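Local atomic coordinates of LAE5 (Uncultured bacterium, PDB entry 5JD3), a protein that probably hydrolyses ester bonds, as a serine esterase of the GDSL-like lipase and acylhydrolase family recovered from a lake metagenome. Residues E141-T146 / H187-V192; F120-P123 / D127-V130; G196-Y201 / A208-D213; L30-D35 / S57-L62; R89-R94 / V107-G112. One frame throughout, in Å; residues are numbered along the deposited sequence.

Contact 1 of 5, residues E141-T146 / H187-V192; sequences ELVART and HGCLLV
Two first torsions bring Val-143 and His-187 together. Val-143 places CG1 opposite its backbone N (chi1 166°), which sends this methyl out of the helix toward segment 187-192. His-187 has CG beside its own N (chi1 -63°), and its imidazole lies along the helix surface. CG1 of Val-143 touches two partners. It is 3.6 Å from CD2 of His-187, and it reaches to 3.5 Å from SG of Cys-189. The valine meets the ring at a slant. Ala-144 adds a second touch: its CA lies over one face of the imidazole, and its CB is 3.8 Å from CE1 of His-187.

The contact joins helix 132-146 to the end of helix 168-187 and the turn that follows. Gly-188 has a positive phi there, and the chain passes into strand 190-192. That strand is an outermost one of the parallel sheet, in the alpha/beta/alpha sandwich of GDSL hydrolases. Val-143 and Cys-189 fill the buried side of this junction, where Val-183, Ala-184 and Met-153 complete the packing.

The ring is also held by a polar bond. NE2 of His-187 is hydrogen-bonded to OD1 of Asp-140, one turn before Ala-144. With an alanine in place of the histidine, the Asp-140 carboxylate would probably lose its mate, and Ala-144 the ring beside it. The interface is thus apolar inside and polar at its outer end. The nearby carboxylate probably favours a proton on NE2 and may raise the basicity of the ring.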
# COMPACT_ATOMS: atom_id res chain seq x y z
N GLU A 141 -4.32 9.25 12.77
CA GLU A 141 -4.85 8.56 13.93
C GLU A 141 -4.59 7.07 13.93
O GLU A 141 -4.27 6.50 14.94
CB GLU A 141 -6.32 8.91 14.18
CG GLU A 141 -7.13 7.95 15.05
CD GLU A 141 -6.78 7.89 16.55
OE1 GLU A 141 -6.02 8.74 17.10
OE2 GLU A 141 -7.28 6.97 17.24
N LEU A 142 -4.72 6.44 12.78
CA LEU A 142 -4.41 5.02 12.67
C LEU A 142 -2.94 4.76 12.99
O LEU A 142 -2.60 3.82 13.71
CB LEU A 142 -4.73 4.49 11.28
CG LEU A 142 -6.21 4.47 10.87
CD1 LEU A 142 -6.36 3.94 9.45
CD2 LEU A 142 -7.03 3.65 11.84
N VAL A 143 -2.07 5.61 12.46
CA VAL A 143 -0.64 5.50 12.68
C VAL A 143 -0.29 5.76 14.14
O VAL A 143 0.52 5.04 14.73
CB VAL A 143 0.14 6.47 11.78
CG1 VAL A 143 1.58 6.61 12.25
CG2 VAL A 143 0.09 6.01 10.33
N ALA A 144 -0.90 6.79 14.72
CA ALA A 144 -0.65 7.16 16.11
C ALA A 144 -0.97 6.02 17.08
O ALA A 144 -0.30 5.86 18.10
CB ALA A 144 -1.44 8.40 16.48
N ARG A 145 -1.99 5.24 16.75
CA ARG A 145 -2.39 4.12 17.60
C ARG A 145 -1.56 2.87 17.34
O ARG A 145 -1.47 1.98 18.19
CB ARG A 145 -3.87 3.79 17.39
CG ARG A 145 -4.84 4.81 17.96
CD ARG A 145 -6.01 4.12 18.66
NE ARG A 145 -6.60 3.07 17.83
CZ ARG A 145 -7.71 3.22 17.11
NH1 ARG A 145 -8.35 4.38 17.12
NH2 ARG A 145 -8.18 2.22 16.39
N THR A 146 -0.94 2.80 16.16
CA THR A 146 -0.25 1.59 15.73
C THR A 146 1.27 1.68 15.90
O THR A 146 1.94 0.68 16.16
CB THR A 146 -0.57 1.27 14.25
OG1 THR A 146 -1.99 1.24 14.07
CG2 THR A 146 0.01 -0.07 13.84
N HIS A 187 5.54 10.69 12.71
CA HIS A 187 5.58 9.53 13.60
C HIS A 187 6.79 8.64 13.34
O HIS A 187 6.90 7.56 13.92
CB HIS A 187 4.29 8.72 13.46
CG HIS A 187 3.06 9.47 13.86
ND1 HIS A 187 2.72 9.70 15.18
CD2 HIS A 187 2.09 10.05 13.12
CE1 HIS A 187 1.59 10.39 15.23
NE2 HIS A 187 1.18 10.61 13.99
N GLY A 188 7.68 9.09 12.46
CA GLY A 188 8.89 8.35 12.17
C GLY A 188 8.65 7.09 11.37
O GLY A 188 9.42 6.13 11.45
N CYS A 189 7.58 7.08 10.58
CA CYS A 189 7.27 5.94 9.74
C CYS A 189 8.17 5.90 8.51
O CYS A 189 8.66 6.93 8.06
CB CYS A 189 5.80 5.97 9.31
SG CYS A 189 4.63 6.10 10.66
N LEU A 190 8.38 4.70 7.98
CA LEU A 190 9.09 4.55 6.72
C LEU A 190 8.13 4.82 5.57
O LEU A 190 7.03 4.26 5.53
CB LEU A 190 9.69 3.14 6.60
CG LEU A 190 10.42 2.80 5.30
CD1 LEU A 190 11.55 3.79 5.05
CD2 LEU A 190 10.95 1.38 5.35
N LEU A 191 8.53 5.69 4.65
CA LEU A 191 7.67 6.00 3.52
C LEU A 191 8.21 5.43 2.21
O LEU A 191 9.34 5.72 1.82
CB LEU A 191 7.48 7.51 3.37
CG LEU A 191 6.53 7.87 2.23
CD1 LEU A 191 5.40 8.74 2.74
CD2 LEU A 191 7.25 8.55 1.08
N VAL A 192 7.39 4.63 1.55
CA VAL A 192 7.73 4.09 0.24
C VAL A 192 7.12 4.96 -0.85
O VAL A 192 5.89 5.09 -0.94
CB VAL A 192 7.25 2.64 0.08
CG1 VAL A 192 7.55 2.14 -1.32
CG2 VAL A 192 7.90 1.75 1.12

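Contact 2 of 5, residues F120-P123 / D127-V130; sequences FDLP and DRHV
His-129 donates from NE2 to the carbonyl O of Leu-122 at 2.7 Å. The bond is fairly straight, with an angle of 162° at the hydrogen. The oxygen lies in the plane of the imidazole, but the donor is tilted 31° from the carbonyl plane. A second carbonyl comes to the same ring edge: O of Pro-123 is 3.3 Å from CE1 of His-129. Two successive carbonyls therefore face one edge of the histidine, which probably helps fix the turn of the ring.

Beside this polar pair lies an apolar one. CD1 of Leu-122 meets CD of Arg-128 at 3.7 Å and slants across the arginine chain. The same methyl is 3.9 Å from NE of Arg-128. The bend at chi3 (-72°) keeps CD and NE beside the leucine and turns the guanidinium away from it.

These residues close a surface loop, the connection between helices 113-121 and 132-146 of the alpha/beta/alpha fold of the GDSL family. Leu-122 is the first residue to leave helical angles after helix 113-121. On the other side, Asp-127 and Arg-128 end a 3-10 segment. The histidine side chain ties the two ends of the loop together.

Further out, Asp-121 forms a salt bridge with Arg-118 in the last turns of the helix. The far segment is held from its backbone: O of Arg-128 accepts from NH1 of Arg-89, and O of Val-130 from OH of Tyr-176.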
# COMPACT_ATOMS: atom_id res chain seq x y z
N PHE A 120 -13.70 11.66 -8.74
CA PHE A 120 -13.61 11.88 -10.18
C PHE A 120 -14.51 10.98 -11.01
O PHE A 120 -15.03 11.41 -12.04
CB PHE A 120 -12.15 11.73 -10.63
CG PHE A 120 -11.24 12.80 -10.10
CD1 PHE A 120 -11.17 14.04 -10.71
CD2 PHE A 120 -10.46 12.57 -8.97
CE1 PHE A 120 -10.33 15.03 -10.22
CE2 PHE A 120 -9.62 13.55 -8.48
CZ PHE A 120 -9.56 14.78 -9.10
N ASP A 121 -14.71 9.73 -10.59
CA ASP A 121 -15.62 8.85 -11.32
C ASP A 121 -17.03 8.90 -10.74
O ASP A 121 -17.99 8.47 -11.38
CB ASP A 121 -15.10 7.40 -11.35
CG ASP A 121 -14.79 6.85 -9.97
OD1 ASP A 121 -15.28 7.40 -8.97
OD2 ASP A 121 -14.05 5.84 -9.90
N LEU A 122 -17.15 9.43 -9.53
CA LEU A 122 -18.45 9.69 -8.91
C LEU A 122 -18.49 11.10 -8.32
O LEU A 122 -18.62 11.25 -7.10
CB LEU A 122 -18.75 8.66 -7.83
CG LEU A 122 -18.90 7.19 -8.25
CD1 LEU A 122 -19.11 6.31 -7.03
CD2 LEU A 122 -20.05 7.03 -9.23
N PRO A 123 -18.40 12.13 -9.18
CA PRO A 123 -18.22 13.51 -8.71
C PRO A 123 -19.45 14.08 -8.01
O PRO A 123 -19.33 15.03 -7.24
CB PRO A 123 -17.95 14.29 -10.01
CG PRO A 123 -17.72 13.25 -11.07
CD PRO A 123 -18.50 12.06 -10.64
N ASP A 127 -21.32 13.00 -0.51
CA ASP A 127 -21.36 12.24 0.74
C ASP A 127 -20.31 11.14 0.82
O ASP A 127 -19.83 10.80 1.90
CB ASP A 127 -22.75 11.64 0.93
CG ASP A 127 -23.31 11.07 -0.36
OD1 ASP A 127 -23.83 11.85 -1.18
OD2 ASP A 127 -23.23 9.84 -0.56
N ARG A 128 -19.96 10.58 -0.33
CA ARG A 128 -19.05 9.45 -0.41
C ARG A 128 -17.58 9.87 -0.32
O ARG A 128 -16.73 9.11 0.15
CB ARG A 128 -19.31 8.68 -1.72
CG ARG A 128 -18.18 7.78 -2.19
CD ARG A 128 -18.57 7.03 -3.45
NE ARG A 128 -19.54 5.97 -3.16
CZ ARG A 128 -19.22 4.75 -2.75
NH1 ARG A 128 -17.95 4.43 -2.58
NH2 ARG A 128 -20.17 3.85 -2.52
N HIS A 129 -17.29 11.10 -0.74
CA HIS A 129 -15.91 11.57 -0.88
C HIS A 129 -15.17 11.74 0.44
O HIS A 129 -15.73 12.22 1.43
CB HIS A 129 -15.90 12.89 -1.64
CG HIS A 129 -16.56 12.83 -2.98
ND1 HIS A 129 -17.04 13.94 -3.63
CD2 HIS A 129 -16.83 11.77 -3.79
CE1 HIS A 129 -17.57 13.58 -4.79
NE2 HIS A 129 -17.46 12.27 -4.91
N VAL A 130 -13.90 11.34 0.45
CA VAL A 130 -13.03 11.55 1.59
C VAL A 130 -12.14 12.77 1.36
O VAL A 130 -11.16 12.70 0.62
CB VAL A 130 -12.14 10.31 1.87
CG1 VAL A 130 -11.24 10.57 3.07
CG2 VAL A 130 -13.00 9.08 2.10

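Contact 3 of 5, residues G196-Y201 / A208-D213; sequences GAFDRY and AQLAWD
Leu-210 packs against Tyr-201 and Phe-198, and so fastens the loop before helix 219-232 to helix 194-201. In GDSL hydrolases this loop carries the aspartate and histidine of the catalytic triad. Here Asp-213, whose OD2 is hydrogen-bonded to ND1 of His-216, probably has that role.

The tight part is built round the branched end of Leu-210. Its CG is 3.5 Å from CE2 of Tyr-201, and its CD1 is 3.5 Å from CD2 of the same ring. The leucine meets the tyrosine at a slant. CD1 also touches Phe-198, 3.7 Å from CE1, and comes to the edge of that ring near its plane. One methyl thus serves both aromatic rings. Leu-210 and Phe-198 are buried, and Ile-225 and Tyr-159 add to the packing round the phenylalanine.

Toward the surface the contact thins out. Tyr-201 and Gln-209 are partly exposed there and meet through their polar ends. Tyr-201 has CG beside its carbonyl carbon (chi1 -172°), which swings the ring out toward the loop. Gln-209 bends at its second torsion and turns its amide to the phenol. The amide and ring planes are only 27° apart. OH of Tyr-201 donates to OE1 of Gln-209 at 2.7 Å. It meets this oxygen from the side, with an angle of 105° at OE1, and OE1 lies at the ring edge, 3.2 Å from CE2 of Tyr-201.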
# COMPACT_ATOMS: atom_id res chain seq x y z
N GLY A 196 6.69 7.77 -7.22
CA GLY A 196 7.97 8.09 -7.82
C GLY A 196 8.52 6.91 -8.60
O GLY A 196 9.14 7.09 -9.66
N ALA A 197 8.30 5.71 -8.09
CA ALA A 197 8.74 4.49 -8.76
C ALA A 197 8.05 4.34 -10.11
O ALA A 197 8.69 3.98 -11.10
CB ALA A 197 8.46 3.27 -7.88
N PHE A 198 6.75 4.63 -10.15
CA PHE A 198 6.01 4.60 -11.40
C PHE A 198 6.48 5.70 -12.34
O PHE A 198 6.57 5.50 -13.55
CB PHE A 198 4.51 4.72 -11.14
CG PHE A 198 3.83 3.42 -10.83
CD1 PHE A 198 3.80 2.39 -11.76
CD2 PHE A 198 3.21 3.22 -9.60
CE1 PHE A 198 3.18 1.19 -11.47
CE2 PHE A 198 2.59 2.02 -9.31
CZ PHE A 198 2.57 1.00 -10.25
N ASP A 199 6.79 6.87 -11.77
CA ASP A 199 7.27 8.00 -12.56
C ASP A 199 8.58 7.67 -13.28
O ASP A 199 8.82 8.15 -14.39
CB ASP A 199 7.46 9.23 -11.68
CG ASP A 199 6.15 9.83 -11.23
OD1 ASP A 199 5.09 9.37 -11.70
OD2 ASP A 199 6.17 10.77 -10.41
N ARG A 200 9.42 6.86 -12.65
CA ARG A 200 10.66 6.43 -13.26
C ARG A 200 10.39 5.44 -14.39
O ARG A 200 11.01 5.51 -15.45
CB ARG A 200 11.59 5.80 -12.22
CG ARG A 200 12.53 6.80 -11.55
CD ARG A 200 13.22 6.18 -10.35
NE ARG A 200 12.42 6.31 -9.14
CZ ARG A 200 12.36 5.38 -8.18
NH1 ARG A 200 11.59 5.58 -7.12
NH2 ARG A 200 13.05 4.26 -8.30
N TYR A 201 9.46 4.52 -14.15
CA TYR A 201 9.07 3.54 -15.15
C TYR A 201 8.47 4.22 -16.38
O TYR A 201 8.76 3.84 -17.52
CB TYR A 201 8.06 2.55 -14.56
CG TYR A 201 7.74 1.38 -15.47
CD1 TYR A 201 8.40 0.16 -15.32
CD2 TYR A 201 6.77 1.48 -16.46
CE1 TYR A 201 8.11 -0.91 -16.14
CE2 TYR A 201 6.48 0.41 -17.29
CZ TYR A 201 7.15 -0.78 -17.12
OH TYR A 201 6.85 -1.85 -17.94
N ALA A 208 -0.54 2.83 -20.66
CA ALA A 208 -1.30 1.72 -21.24
C ALA A 208 -0.52 0.41 -21.19
O ALA A 208 -1.11 -0.67 -21.13
CB ALA A 208 -1.69 2.05 -22.67
N GLN A 209 0.80 0.52 -21.22
CA GLN A 209 1.67 -0.66 -21.16
C GLN A 209 1.57 -1.33 -19.79
O GLN A 209 1.84 -2.53 -19.66
CB GLN A 209 3.12 -0.27 -21.47
CG GLN A 209 4.06 -1.44 -21.70
CD GLN A 209 4.75 -1.90 -20.42
OE1 GLN A 209 4.64 -1.25 -19.38
NE2 GLN A 209 5.46 -3.01 -20.50
N LEU A 210 1.18 -0.57 -18.78
CA LEU A 210 1.03 -1.09 -17.42
C LEU A 210 -0.42 -1.32 -17.03
O LEU A 210 -0.78 -2.40 -16.56
CB LEU A 210 1.68 -0.15 -16.41
CG LEU A 210 3.20 -0.19 -16.27
CD1 LEU A 210 3.63 0.66 -15.08
CD2 LEU A 210 3.69 -1.62 -16.11
N ALA A 211 -1.25 -0.30 -17.22
CA ALA A 211 -2.64 -0.35 -16.77
C ALA A 211 -3.56 0.48 -17.64
O ALA A 211 -3.35 1.68 -17.82
CB ALA A 211 -2.73 0.10 -15.32
N TRP A 212 -4.60 -0.16 -18.18
CA TRP A 212 -5.59 0.53 -18.99
C TRP A 212 -6.29 1.63 -18.19
O TRP A 212 -6.55 2.72 -18.72
CB TRP A 212 -6.63 -0.45 -19.53
CG TRP A 212 -6.22 -1.15 -20.79
CD1 TRP A 212 -5.00 -1.09 -21.41
CD2 TRP A 212 -7.03 -2.01 -21.60
NE1 TRP A 212 -5.01 -1.86 -22.54
CE2 TRP A 212 -6.24 -2.44 -22.69
CE3 TRP A 212 -8.36 -2.46 -21.51
CZ2 TRP A 212 -6.73 -3.29 -23.68
CZ3 TRP A 212 -8.83 -3.31 -22.50
CH2 TRP A 212 -8.02 -3.72 -23.56
N ASP A 213 -6.57 1.36 -16.92
CA ASP A 213 -7.26 2.34 -16.08
C ASP A 213 -6.28 3.14 -15.22
O ASP A 213 -6.70 3.89 -14.33
CB ASP A 213 -8.30 1.65 -15.18
CG ASP A 213 -7.69 0.58 -14.27
OD1 ASP A 213 -6.47 0.57 -14.05
OD2 ASP A 213 -8.47 -0.26 -13.77

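Contact 4 of 5, residues L30-D35 / S57-L62; sequences LVIIGD and SGYVAL
Ile-32 and Val-60 make an apolar contact, methyl to methyl. Their side chains reach toward each other tip to tip, with CG2 of Ile-32 4.0 Å from CG2 of Val-60. CD1 of Ile-32 adds a looser approach to the same valine methyl, at 4.2 Å. Tyr-59 brings the end of its ring to the same isoleucine methyl: CG2 of Ile-32 lies 4.3 Å from CZ of Tyr-59 and 3.5 Å from its OH. The tyrosine CG stands between its backbone N and carbonyl carbon (chi1 77°), and this turns the ring back along the helix start toward the strand. CG2 of Val-60 covers one face of that ring near its rim.

Strand 29-34, helix 59-70 and strand 77-82 form a beta-alpha-beta crossover, and this contact is where its helix lies on its first strand. The strand leads into Gly-34 and Asp-35, the start of the GDS sequence that in this family holds the nucleophilic serine.

Polar bonds frame the apolar patch. The buried OH of Tyr-59 is hydrogen-bonded to OG1 of Thr-38. Asp-35 caps the next helix through OD1 and the backbone N of Ile-37. Gly-58 is the N-cap of helix 59-70, and its O accepts from N of Leu-62 at 3.1 Å.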
# COMPACT_ATOMS: atom_id res chain seq x y z
N LEU A 30 4.79 -9.38 9.16
CA LEU A 30 4.40 -8.13 8.52
C LEU A 30 2.97 -8.20 8.00
O LEU A 30 2.63 -9.07 7.20
CB LEU A 30 5.36 -7.80 7.38
CG LEU A 30 4.92 -6.68 6.43
CD1 LEU A 30 4.81 -5.35 7.16
CD2 LEU A 30 5.88 -6.57 5.26
N VAL A 31 2.13 -7.27 8.45
CA VAL A 31 0.76 -7.19 7.98
C VAL A 31 0.61 -6.02 7.01
O VAL A 31 0.86 -4.87 7.36
CB VAL A 31 -0.24 -7.02 9.15
CG1 VAL A 31 -1.60 -6.58 8.63
CG2 VAL A 31 -0.35 -8.31 9.94
N ILE A 32 0.20 -6.33 5.78
CA ILE A 32 0.02 -5.32 4.75
C ILE A 32 -1.46 -5.12 4.46
O ILE A 32 -2.15 -6.05 4.03
CB ILE A 32 0.77 -5.69 3.46
CG1 ILE A 32 2.23 -5.99 3.77
CG2 ILE A 32 0.65 -4.57 2.44
CD1 ILE A 32 3.03 -6.46 2.58
N ILE A 33 -1.95 -3.91 4.68
CA ILE A 33 -3.37 -3.61 4.56
C ILE A 33 -3.62 -2.46 3.58
O ILE A 33 -2.83 -1.52 3.50
CB ILE A 33 -3.97 -3.28 5.95
CG1 ILE A 33 -5.49 -3.08 5.87
CG2 ILE A 33 -3.29 -2.06 6.57
CD1 ILE A 33 -6.15 -2.88 7.22
N GLY A 34 -4.71 -2.56 2.82
CA GLY A 34 -5.05 -1.53 1.85
C GLY A 34 -6.24 -1.89 0.98
O GLY A 34 -7.11 -2.65 1.39
N ASP A 35 -6.27 -1.33 -0.23
CA ASP A 35 -7.38 -1.56 -1.15
C ASP A 35 -7.12 -2.75 -2.08
O ASP A 35 -6.43 -3.69 -1.70
CB ASP A 35 -7.66 -0.30 -1.97
CG ASP A 35 -6.39 0.35 -2.50
OD1 ASP A 35 -5.46 -0.38 -2.91
OD2 ASP A 35 -6.32 1.60 -2.51
N SER A 57 -2.39 -12.14 -6.42
CA SER A 57 -1.43 -12.17 -7.52
C SER A 57 -0.84 -10.78 -7.78
O SER A 57 -0.51 -10.45 -8.92
CB SER A 57 -2.09 -12.71 -8.78
OG SER A 57 -3.16 -11.89 -9.20
N GLY A 58 -0.72 -9.99 -6.72
CA GLY A 58 -0.21 -8.63 -6.84
C GLY A 58 1.15 -8.46 -6.18
O GLY A 58 1.91 -9.42 -6.06
N TYR A 59 1.45 -7.24 -5.75
CA TYR A 59 2.77 -6.92 -5.22
C TYR A 59 3.03 -7.60 -3.88
O TYR A 59 4.17 -7.93 -3.56
CB TYR A 59 2.95 -5.40 -5.09
CG TYR A 59 2.25 -4.76 -3.91
CD1 TYR A 59 2.92 -4.57 -2.70
CD2 TYR A 59 0.94 -4.32 -4.00
CE1 TYR A 59 2.29 -3.98 -1.62
CE2 TYR A 59 0.31 -3.72 -2.93
CZ TYR A 59 0.99 -3.56 -1.74
OH TYR A 59 0.36 -2.97 -0.66
N VAL A 60 1.97 -7.81 -3.10
CA VAL A 60 2.10 -8.50 -1.82
C VAL A 60 2.60 -9.92 -2.03
O VAL A 60 3.49 -10.39 -1.33
CB VAL A 60 0.76 -8.53 -1.06
CG1 VAL A 60 0.83 -9.48 0.13
CG2 VAL A 60 0.38 -7.12 -0.60
N ALA A 61 2.03 -10.60 -3.03
CA ALA A 61 2.47 -11.94 -3.39
C ALA A 61 3.89 -11.91 -3.95
O ALA A 61 4.66 -12.85 -3.78
CB ALA A 61 1.51 -12.57 -4.39
N LEU A 62 4.22 -10.82 -4.63
CA LEU A 62 5.56 -10.63 -5.18
C LEU A 62 6.58 -10.44 -4.06
O LEU A 62 7.68 -10.99 -4.12
CB LEU A 62 5.58 -9.44 -6.14
CG LEU A 62 4.86 -9.67 -7.46
CD1 LEU A 62 4.94 -8.43 -8.34
CD2 LEU A 62 5.44 -10.87 -8.18

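Contact 5 of 5, residues R89-R94 / V107-G112; sequences RDLAAR and VAMMIG
Ile-111, which packs on Leu-91, has its backbone O hydrogen-bonded to OH of Tyr-135 on helix 132-146. This bond holds the chain near the end of the strand. The contact belongs to a beta-alpha-beta crossover: helix 88-100 follows strand 77-82 and lies over the central strand 106-110 of the parallel sheet.

Across the contact everything is apolar. Leu-91 points its two methyls at the sheet, and it and Ile-111 meet tip to tip. CD1 of Leu-91 is 3.7 Å from CD1 of Ile-111. CD2 of Leu-91 is 3.7 Å from both CB and CG1 of Ile-111. In the isoleucine CG1 stands anti to N (chi1 -161°), which carries the ethyl arm up to the leucine. Were Ile-111 cut back to an alanine, both methyls of Leu-91 would probably lose their partners in the ethyl arm, and a gap would open under the helix.

Met-109 is the second partner, two residues earlier on the same face of the strand. Its extended first two torsions carry SD out to the leucine. Leu-91 also touches Ile-33 of the neighbouring strand.

Charged groups border the buried patch. Arg-94 pairs with Asp-98 of its own helix and also binds O of Gln-81 and OD1 of Asn-86, while Arg-89 forms a salt bridge with Glu-134. Beyond Ile-111, Gly-112 is the N-cap of helix 113-121, at backbone angles where any side chain would collide with the preceding carbonyl. On the strand side, SD of Met-109 lies 3.8 Å from CD2 of Leu-91.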
# COMPACT_ATOMS: atom_id res chain seq x y z
N ARG A 89 -11.38 5.47 5.41
CA ARG A 89 -12.57 5.38 6.25
C ARG A 89 -12.91 3.93 6.54
O ARG A 89 -13.27 3.57 7.66
CB ARG A 89 -13.75 6.09 5.58
CG ARG A 89 -15.01 6.15 6.41
CD ARG A 89 -16.17 6.75 5.61
NE ARG A 89 -16.01 8.19 5.42
CZ ARG A 89 -16.30 8.83 4.28
NH1 ARG A 89 -16.74 8.15 3.23
NH2 ARG A 89 -16.13 10.14 4.20
N ASP A 90 -12.80 3.09 5.51
CA ASP A 90 -13.08 1.66 5.64
C ASP A 90 -12.01 0.96 6.47
O ASP A 90 -12.31 0.02 7.22
CB ASP A 90 -13.18 1.01 4.26
CG ASP A 90 -14.28 1.60 3.41
OD1 ASP A 90 -15.33 1.99 3.97
OD2 ASP A 90 -14.11 1.67 2.17
N LEU A 91 -10.77 1.41 6.34
CA LEU A 91 -9.65 0.83 7.08
C LEU A 91 -9.82 1.01 8.58
O LEU A 91 -9.58 0.07 9.35
CB LEU A 91 -8.33 1.46 6.62
CG LEU A 91 -7.47 0.65 5.66
CD1 LEU A 91 -8.26 0.25 4.42
CD2 LEU A 91 -6.23 1.44 5.27
N ALA A 92 -10.23 2.20 8.99
CA ALA A 92 -10.38 2.53 10.40
C ALA A 92 -11.46 1.68 11.06
O ALA A 92 -11.38 1.37 12.25
CB ALA A 92 -10.69 4.00 10.57
N ALA A 93 -12.47 1.31 10.28
CA ALA A 93 -13.61 0.55 10.81
C ALA A 93 -13.24 -0.89 11.14
O ALA A 93 -13.87 -1.51 12.00
CB ALA A 93 -14.76 0.59 9.81
N ARG A 94 -12.23 -1.42 10.46
CA ARG A 94 -11.84 -2.82 10.65
C ARG A 94 -10.43 -2.96 11.19
O ARG A 94 -9.88 -4.06 11.23
CB ARG A 94 -11.97 -3.58 9.33
CG ARG A 94 -11.01 -3.12 8.23
CD ARG A 94 -11.28 -3.85 6.93
NE ARG A 94 -10.38 -3.45 5.86
CZ ARG A 94 -9.21 -4.02 5.60
NH1 ARG A 94 -8.79 -5.03 6.35
NH2 ARG A 94 -8.46 -3.59 4.60
N VAL A 107 3.71 -3.18 10.31
CA VAL A 107 2.50 -2.90 9.56
C VAL A 107 2.81 -2.03 8.35
O VAL A 107 3.36 -0.94 8.48
CB VAL A 107 1.43 -2.20 10.42
CG1 VAL A 107 0.28 -1.71 9.55
CG2 VAL A 107 0.92 -3.14 11.50
N ALA A 108 2.45 -2.52 7.17
CA ALA A 108 2.57 -1.73 5.95
C ALA A 108 1.18 -1.31 5.48
O ALA A 108 0.28 -2.15 5.37
CB ALA A 108 3.29 -2.52 4.87
N MET A 109 1.00 -0.02 5.23
CA MET A 109 -0.30 0.48 4.81
C MET A 109 -0.22 1.27 3.51
O MET A 109 0.63 2.14 3.34
CB MET A 109 -0.91 1.35 5.91
CG MET A 109 -2.18 2.08 5.48
SD MET A 109 -3.08 2.77 6.88
CE MET A 109 -1.75 3.54 7.79
N MET A 110 -1.11 0.94 2.59
CA MET A 110 -1.23 1.66 1.33
C MET A 110 -2.69 2.01 1.07
O MET A 110 -3.49 1.13 0.74
CB MET A 110 -0.66 0.85 0.18
CG MET A 110 -0.92 1.46 -1.17
SD MET A 110 -0.21 0.52 -2.52
CE MET A 110 -1.12 1.24 -3.88
N ILE A 111 -3.03 3.28 1.23
CA ILE A 111 -4.41 3.72 1.09
C ILE A 111 -4.46 5.15 0.57
O ILE A 111 -3.55 5.94 0.80
CB ILE A 111 -5.15 3.61 2.45
CG1 ILE A 111 -6.67 3.59 2.24
CG2 ILE A 111 -4.72 4.71 3.41
CD1 ILE A 111 -7.18 2.33 1.58
N GLY A 112 -5.52 5.47 -0.17
CA GLY A 112 -5.68 6.81 -0.71
C GLY A 112 -6.19 6.85 -2.13
O GLY A 112 -6.79 7.84 -2.55

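In the fold
Along the chain the order is contact 4, 5, 2, 1, 3, with each closing before the next opens. Contacts 4, 5 and 1 all join helices to the one parallel sheet. Strands 29-34 and 106-110 are neighbours in it; contacts 4 and 5 lie about 12 Å apart between centres, and their helices cover opposite faces. Contact 1 is about 11 Å from contact 5 and touches it through Leu-142 on Ala-92. Contact 2 lies on the surface, about 18 Å from contact 5, with Arg-89 joining them. Contact 3 is about 26 Å from contact 1. Contact 3 includes Asp-213 of the probable triad, and contact 4 the turn before its serine.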